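Beta-galactosidase (Marinomonas sp. ef1, PDB 6Y2K) hydrolyses terminal beta-D-galactosyl residues from beta-galactosides, as a cold-active hexameric family GH42 glycosidase from an Antarctic bacterium. Local coordinates at residues A[7-12]-A[32-37]; A[67-72]-A[134-139]. All blocks are in the same frame, centred on the assembly; numbering follows the deposited sequence.

Contact 1 (A[7-12]-A[32-37]); sequences YYPEHW and VRVGEF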
loop_
_atom_site.group_PDB
_atom_site.type_symbol
_atom_site.label_atom_id
_atom_site.label_comp_id
_atom_site.label_asym_id
_atom_site.label_seq_id
_atom_site.Cartn_x
_atom_site.Cartn_y
_atom_site.Cartn_z
ATOM N N TYR A 7 26.361 -42.812 -6.658
ATOM C CA TYR A 7 25.896 -44.099 -6.122
ATOM C C TYR A 7 26.670 -44.499 -4.861
ATOM O O TYR A 7 27.866 -44.215 -4.743
ATOM C CB TYR A 7 26.082 -45.159 -7.215
ATOM C CG TYR A 7 25.636 -46.572 -6.893
ATOM C CD1 TYR A 7 24.409 -46.830 -6.289
ATOM C CD2 TYR A 7 26.431 -47.664 -7.250
ATOM C CE1 TYR A 7 24.002 -48.140 -6.026
ATOM C CE2 TYR A 7 26.032 -48.968 -6.995
ATOM C CZ TYR A 7 24.823 -49.208 -6.388
ATOM O OH TYR A 7 24.440 -50.507 -6.140
ATOM N N TYR A 8 25.972 -45.146 -3.921
ATOM C CA TYR A 8 26.545 -45.580 -2.634
ATOM C C TYR A 8 26.257 -47.066 -2.395
ATOM O O TYR A 8 25.384 -47.415 -1.613
ATOM C CB TYR A 8 26.039 -44.668 -1.504
ATOM C CG TYR A 8 26.474 -43.249 -1.815
ATOM C CD1 TYR A 8 25.682 -42.422 -2.618
ATOM C CD2 TYR A 8 27.722 -42.789 -1.426
ATOM C CE1 TYR A 8 26.097 -41.153 -2.970
ATOM C CE2 TYR A 8 28.148 -41.515 -1.768
ATOM C CZ TYR A 8 27.324 -40.706 -2.543
ATOM O OH TYR A 8 27.731 -39.462 -2.898
ATOM N N PRO A 9 26.999 -47.956 -3.082
ATOM C CA PRO A 9 26.789 -49.398 -2.871
ATOM C C PRO A 9 26.963 -49.815 -1.402
ATOM O O PRO A 9 26.239 -50.693 -0.925
ATOM C CB PRO A 9 27.846 -50.049 -3.763
ATOM C CG PRO A 9 28.874 -49.005 -3.972
ATOM C CD PRO A 9 28.151 -47.694 -3.955
ATOM N N GLU A 10 27.869 -49.142 -0.690
ATOM C CA GLU A 10 28.052 -49.365 0.747
ATOM C C GLU A 10 26.835 -49.020 1.637
ATOM O O GLU A 10 26.810 -49.395 2.821
ATOM C CB GLU A 10 29.336 -48.662 1.255
ATOM C CG GLU A 10 29.249 -47.153 1.495
ATOM C CD GLU A 10 29.537 -46.282 0.282
ATOM O OE1 GLU A 10 29.364 -46.723 -0.891
ATOM O OE2 GLU A 10 29.929 -45.117 0.523
ATOM N N HIS A 11 25.845 -48.303 1.100
ATOM C CA HIS A 11 24.594 -48.044 1.830
ATOM C C HIS A 11 23.509 -49.102 1.647
ATOM O O HIS A 11 22.478 -49.031 2.326
ATOM C CB HIS A 11 24.027 -46.682 1.439
ATOM C CG HIS A 11 24.917 -45.533 1.796
ATOM N ND1 HIS A 11 24.626 -44.236 1.448
ATOM C CD2 HIS A 11 26.096 -45.490 2.459
ATOM C CE1 HIS A 11 25.595 -43.441 1.869
ATOM N NE2 HIS A 11 26.496 -44.177 2.494
ATOM N N TRP A 12 23.718 -50.056 0.735
ATOM C CA TRP A 12 22.671 -51.012 0.332
ATOM C C TRP A 12 23.180 -52.455 0.435
ATOM O O TRP A 12 24.363 -52.701 0.211
ATOM C CB TRP A 12 22.180 -50.734 -1.109
ATOM C CG TRP A 12 21.841 -49.281 -1.338
ATOM C CD1 TRP A 12 22.529 -48.398 -2.115
ATOM C CD2 TRP A 12 20.773 -48.542 -0.738
ATOM N NE1 TRP A 12 21.951 -47.152 -2.047
ATOM C CE2 TRP A 12 20.878 -47.208 -1.196
ATOM C CE3 TRP A 12 19.736 -48.874 0.145
ATOM C CZ2 TRP A 12 19.976 -46.207 -0.812
ATOM C CZ3 TRP A 12 18.835 -47.868 0.536
ATOM C CH2 TRP A 12 18.959 -46.555 0.043
ATOM N N VAL A 32 29.052 -43.788 -13.417
ATOM C CA VAL A 32 28.632 -43.951 -12.027
ATOM C C VAL A 32 29.768 -43.541 -11.096
ATOM O O VAL A 32 30.887 -44.049 -11.232
ATOM C CB VAL A 32 28.236 -45.411 -11.725
ATOM C CG1 VAL A 32 27.735 -45.555 -10.286
ATOM C CG2 VAL A 32 27.180 -45.891 -12.711
ATOM N N ARG A 33 29.487 -42.638 -10.149
ATOM C CA ARG A 33 30.483 -42.246 -9.151
ATOM C C ARG A 33 30.297 -43.059 -7.865
ATOM O O ARG A 33 29.175 -43.245 -7.397
ATOM C CB ARG A 33 30.422 -40.748 -8.849
ATOM C CG ARG A 33 31.600 -40.251 -8.025
ATOM C CD ARG A 33 31.387 -38.849 -7.485
ATOM N NE ARG A 33 30.267 -38.793 -6.546
ATOM C CZ ARG A 33 29.806 -37.679 -5.981
ATOM N NH1 ARG A 33 30.370 -36.498 -6.231
ATOM N NH2 ARG A 33 28.768 -37.751 -5.151
ATOM N N VAL A 34 31.403 -43.567 -7.319
ATOM C CA VAL A 34 31.400 -44.245 -6.015
ATOM C C VAL A 34 32.642 -43.901 -5.183
ATOM O O VAL A 34 33.666 -43.482 -5.729
ATOM C CB VAL A 34 31.320 -45.793 -6.150
ATOM C CG1 VAL A 34 30.107 -46.209 -6.975
ATOM C CG2 VAL A 34 32.598 -46.374 -6.736
ATOM N N GLY A 35 32.527 -44.075 -3.864
ATOM C CA GLY A 35 33.693 -44.196 -2.973
ATOM C C GLY A 35 34.132 -43.023 -2.102
ATOM O O GLY A 35 34.889 -43.231 -1.145
ATOM N N GLU A 36 33.664 -41.809 -2.395
ATOM C CA GLU A 36 34.207 -40.597 -1.737
ATOM C C GLU A 36 33.897 -40.439 -0.235
ATOM O O GLU A 36 34.558 -39.646 0.438
ATOM C CB GLU A 36 33.845 -39.313 -2.521
ATOM C CG GLU A 36 32.462 -38.687 -2.276
ATOM C CD GLU A 36 31.281 -39.461 -2.855
ATOM O OE1 GLU A 36 31.451 -40.574 -3.421
ATOM O OE2 GLU A 36 30.149 -38.941 -2.735
ATOM N N PHE A 37 32.905 -41.159 0.290
ATOM C CA PHE A 37 32.617 -41.133 1.732
ATOM C C PHE A 37 32.854 -42.476 2.439
ATOM O O PHE A 37 32.325 -42.696 3.536
ATOM C CB PHE A 37 31.171 -40.669 1.984
ATOM C CG PHE A 37 30.860 -39.286 1.459
ATOM C CD1 PHE A 37 31.629 -38.191 1.828
ATOM C CD2 PHE A 37 29.752 -39.072 0.647
ATOM C CE1 PHE A 37 31.332 -36.914 1.361
ATOM C CE2 PHE A 37 29.438 -37.799 0.199
ATOM C CZ PHE A 37 30.227 -36.720 0.552
HETATM O O HOH W 1 29.933 -44.842 -2.865
HETATM O O HOH W 2 31.218 -43.156 -0.790
#

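Contact 2 (A[67-72]-A[134-139]); sequences KVILGT and VASWQT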
loop_
_atom_site.group_PDB
_atom_site.type_symbol
_atom_site.label_atom_id
_atom_site.label_comp_id
_atom_site.label_asym_id
_atom_site.label_seq_id
_atom_site.Cartn_x
_atom_site.Cartn_y
_atom_site.Cartn_z
ATOM N N LYS A 67 30.900 -46.995 -16.849
ATOM C CA LYS A 67 32.212 -46.428 -16.589
ATOM C C LYS A 67 32.203 -45.761 -15.224
ATOM O O LYS A 67 31.279 -45.016 -14.915
ATOM C CB LYS A 67 32.558 -45.388 -17.652
ATOM C CG LYS A 67 32.789 -45.966 -19.039
ATOM C CD LYS A 67 33.350 -44.902 -19.973
ATOM C CE LYS A 67 33.932 -45.514 -21.238
ATOM N NZ LYS A 67 32.924 -46.344 -21.953
ATOM N N VAL A 68 33.231 -46.006 -14.414
ATOM C CA VAL A 68 33.218 -45.575 -13.017
ATOM C C VAL A 68 34.112 -44.362 -12.774
ATOM O O VAL A 68 35.234 -44.293 -13.281
ATOM C CB VAL A 68 33.589 -46.726 -12.062
ATOM C CG1 VAL A 68 33.697 -46.225 -10.615
ATOM C CG2 VAL A 68 32.542 -47.832 -12.162
ATOM N N ILE A 69 33.583 -43.408 -12.002
ATOM C CA ILE A 69 34.344 -42.288 -11.463
ATOM C C ILE A 69 34.600 -42.639 -10.003
ATOM O O ILE A 69 33.661 -42.692 -9.214
ATOM C CB ILE A 69 33.555 -40.954 -11.534
ATOM C CG1 ILE A 69 33.133 -40.621 -12.975
ATOM C CG2 ILE A 69 34.374 -39.810 -10.936
ATOM C CD1 ILE A 69 31.922 -39.707 -13.068
ATOM N N LEU A 70 35.862 -42.876 -9.644
ATOM C CA LEU A 70 36.208 -43.339 -8.299
ATOM C C LEU A 70 36.607 -42.130 -7.452
ATOM O O LEU A 70 37.504 -41.383 -7.822
ATOM C CB LEU A 70 37.380 -44.330 -8.353
ATOM C CG LEU A 70 37.307 -45.650 -7.585
ATOM C CD1 LEU A 70 38.712 -46.229 -7.414
ATOM C CD2 LEU A 70 36.574 -45.575 -6.253
ATOM N N GLY A 71 35.945 -41.934 -6.320
ATOM C CA GLY A 71 36.276 -40.814 -5.424
ATOM C C GLY A 71 37.270 -41.195 -4.333
ATOM O O GLY A 71 37.070 -42.202 -3.664
ATOM N N THR A 72 38.326 -40.396 -4.139
ATOM C CA THR A 72 39.192 -40.565 -2.978
ATOM C C THR A 72 38.375 -40.123 -1.752
ATOM O O THR A 72 37.622 -39.153 -1.836
ATOM C CB THR A 72 40.542 -39.795 -3.052
ATOM O OG1 THR A 72 40.336 -38.373 -3.019
ATOM C CG2 THR A 72 41.317 -40.185 -4.293
ATOM N N VAL A 134 37.432 -48.320 -14.074
ATOM C CA VAL A 134 37.716 -46.960 -13.606
ATOM C C VAL A 134 38.132 -46.074 -14.775
ATOM O O VAL A 134 39.203 -46.257 -15.351
ATOM C CB VAL A 134 38.779 -46.950 -12.488
ATOM C CG1 VAL A 134 39.115 -45.524 -12.053
ATOM C CG2 VAL A 134 38.291 -47.760 -11.296
ATOM N N ALA A 135 37.262 -45.124 -15.124
ATOM C CA ALA A 135 37.513 -44.181 -16.210
ATOM C C ALA A 135 38.045 -42.839 -15.718
ATOM O O ALA A 135 38.662 -42.095 -16.487
ATOM C CB ALA A 135 36.237 -43.977 -17.005
ATOM N N SER A 136 37.832 -42.546 -14.432
ATOM C CA SER A 136 38.060 -41.218 -13.886
ATOM C C SER A 136 38.215 -41.269 -12.372
ATOM O O SER A 136 37.713 -42.198 -11.732
ATOM C CB SER A 136 36.862 -40.336 -14.260
ATOM O OG SER A 136 36.888 -39.091 -13.591
ATOM N N TRP A 137 38.890 -40.267 -11.802
ATOM C CA TRP A 137 38.957 -40.105 -10.348
ATOM C C TRP A 137 38.467 -38.728 -9.940
ATOM O O TRP A 137 38.866 -37.736 -10.549
ATOM C CB TRP A 137 40.392 -40.251 -9.836
ATOM C CG TRP A 137 40.999 -41.618 -9.953
ATOM C CD1 TRP A 137 41.562 -42.168 -11.064
ATOM C CD2 TRP A 137 41.139 -42.584 -8.911
ATOM N NE1 TRP A 137 42.033 -43.421 -10.782
ATOM C CE2 TRP A 137 41.795 -43.700 -9.464
ATOM C CE3 TRP A 137 40.786 -42.609 -7.554
ATOM C CZ2 TRP A 137 42.105 -44.841 -8.711
ATOM C CZ3 TRP A 137 41.093 -43.740 -6.802
ATOM C CH2 TRP A 137 41.740 -44.843 -7.384
ATOM N N GLN A 138 37.626 -38.673 -8.904
ATOM C CA GLN A 138 37.289 -37.416 -8.217
ATOM C C GLN A 138 38.159 -37.303 -6.975
ATOM O O GLN A 138 38.127 -38.193 -6.119
ATOM C CB GLN A 138 35.813 -37.384 -7.795
ATOM C CG GLN A 138 35.421 -36.126 -7.010
ATOM C CD GLN A 138 33.985 -36.145 -6.540
ATOM O OE1 GLN A 138 33.074 -35.982 -7.340
ATOM N NE2 GLN A 138 33.775 -36.336 -5.236
ATOM N N THR A 139 38.929 -36.223 -6.861
ATOM C CA THR A 139 39.696 -35.961 -5.641
ATOM C C THR A 139 38.776 -35.415 -4.549
ATOM O O THR A 139 38.081 -34.435 -4.768
ATOM C CB THR A 139 40.826 -34.955 -5.881
ATOM O OG1 THR A 139 40.303 -33.785 -6.524
ATOM C CG2 THR A 139 41.911 -35.581 -6.753
#

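Contact 1 (A[7-12]-A[32-37])
Tyr8 reaches the turn after strand 29-34 through its phenol. Its OH donates to Glu36 OE2 over a very short 2.5 Å, the carboxylate oxygen lying at the ring edge and the two flat groups turned 53° apart. Glu36 swings back to meet it: CG sits between its own backbone N and carbonyl carbon (chi1 83°) and the chain bends again at chi2. The same OE2 is 3.0 Å from Arg33 NH2, a salt bridge of charges alone because the oxygen stands well out of the guanidinium plane. OE2 is thus gripped by the phenol's hydrogen bond and the arginine's charge. Arg33 runs alongside Tyr8, pointing the same way, and its NH1 has a second acid in Glu314. Tyr8 CE2 comes to the edge of the Phe37 ring, 3.8 Å from CD2.

Nearer the strand, Tyr7 N donates to Arg33 O at 2.9 Å. With CG anti to its backbone N (chi1 -179°), the Tyr7 ring lies beside Val34; its CB packs on Val32 CG1 at 3.5 Å, while its OH goes on to Asp20. Val34 CG1 also takes Pro9 CD, the two side chains crossing at about a right angle. Glu10 joins the two segments through water: one water donates to Tyr7 O and Glu10 OE1 and accepts from Gly35 N, and a second donates to Glu10 OE2 and accepts from Phe37 N, 2.8 Å from that nitrogen.

The contact joins the loop after strand 2-6 to the C-terminal end of strand 29-34, the first and second strands of the TIM barrel. Helix 17-27 covers Tyr7 and Val32, helix 52-63 packs on Pro9, Glu10 and Val34, and Trp183 of a second subunit meets the Phe37 ring.

Contact 2 (A[67-72]-A[134-139])
Leu70 lies alongside Trp137, both side chains pointing the same way from paired strands. Leu70 CB stands over the indole face, 4.1 Å from the centroid of the six-membered ring in a CH-pi contact, and CD1 comes tightly onto that ring at CH2, 3.3 Å away. Trp137 CG is anti to its carbonyl carbon (chi1 -67°), the indole leaning across toward strand 67-71. Val134 CG1 packs over the same face, toward the rim; the indole NE1 bonds to Ser234. The Thr72 side chain crosses that of Trp137 at about a right angle, bringing CG2 to 4.1 Å from CE3.

Ile69 projects from the other side of the sheet, its CG2 3.7 Å from Ser136 OG, itself bonded to Asp238 O. Between these layers the backbones pair in parallel: Leu70 N donates to Ser136 O nearly straight (168°), and Leu70 O receives Gln138 N. A beta bulge shifts the register by one after Val68, whose O accepts from Ala135 N at 2.9 Å and more weakly from Ser136 N.

Strands 67-71 and 134-138, crossing at -24°, are the third and fourth staves of a TIM barrel: Ile69 and Ser136 face its interior, Leu70 and Trp137 the surrounding helices.

Contacts 1 and 2 lie side by side in one barrel, their centres about 11 Å apart. Strand 29-34 of contact 1 neighbours strand 67-71 of contact 2, and the two are joined by probable backbone hydrogen bonds, Val34 O to Gly71 N at 2.8 Å among them. Both are largely buried, yet they differ in chemistry. Contact 2 is regular sheet, with main-chain bonding between an inner and an outer layer of side chains, and no other subunit touches it. Contact 1 is irregular, with acids, an arginine, a phenol and waters, and reaches a second subunit. A hydrogen bond between Arg33 NH1 and Gln138 OE1 ties the two together.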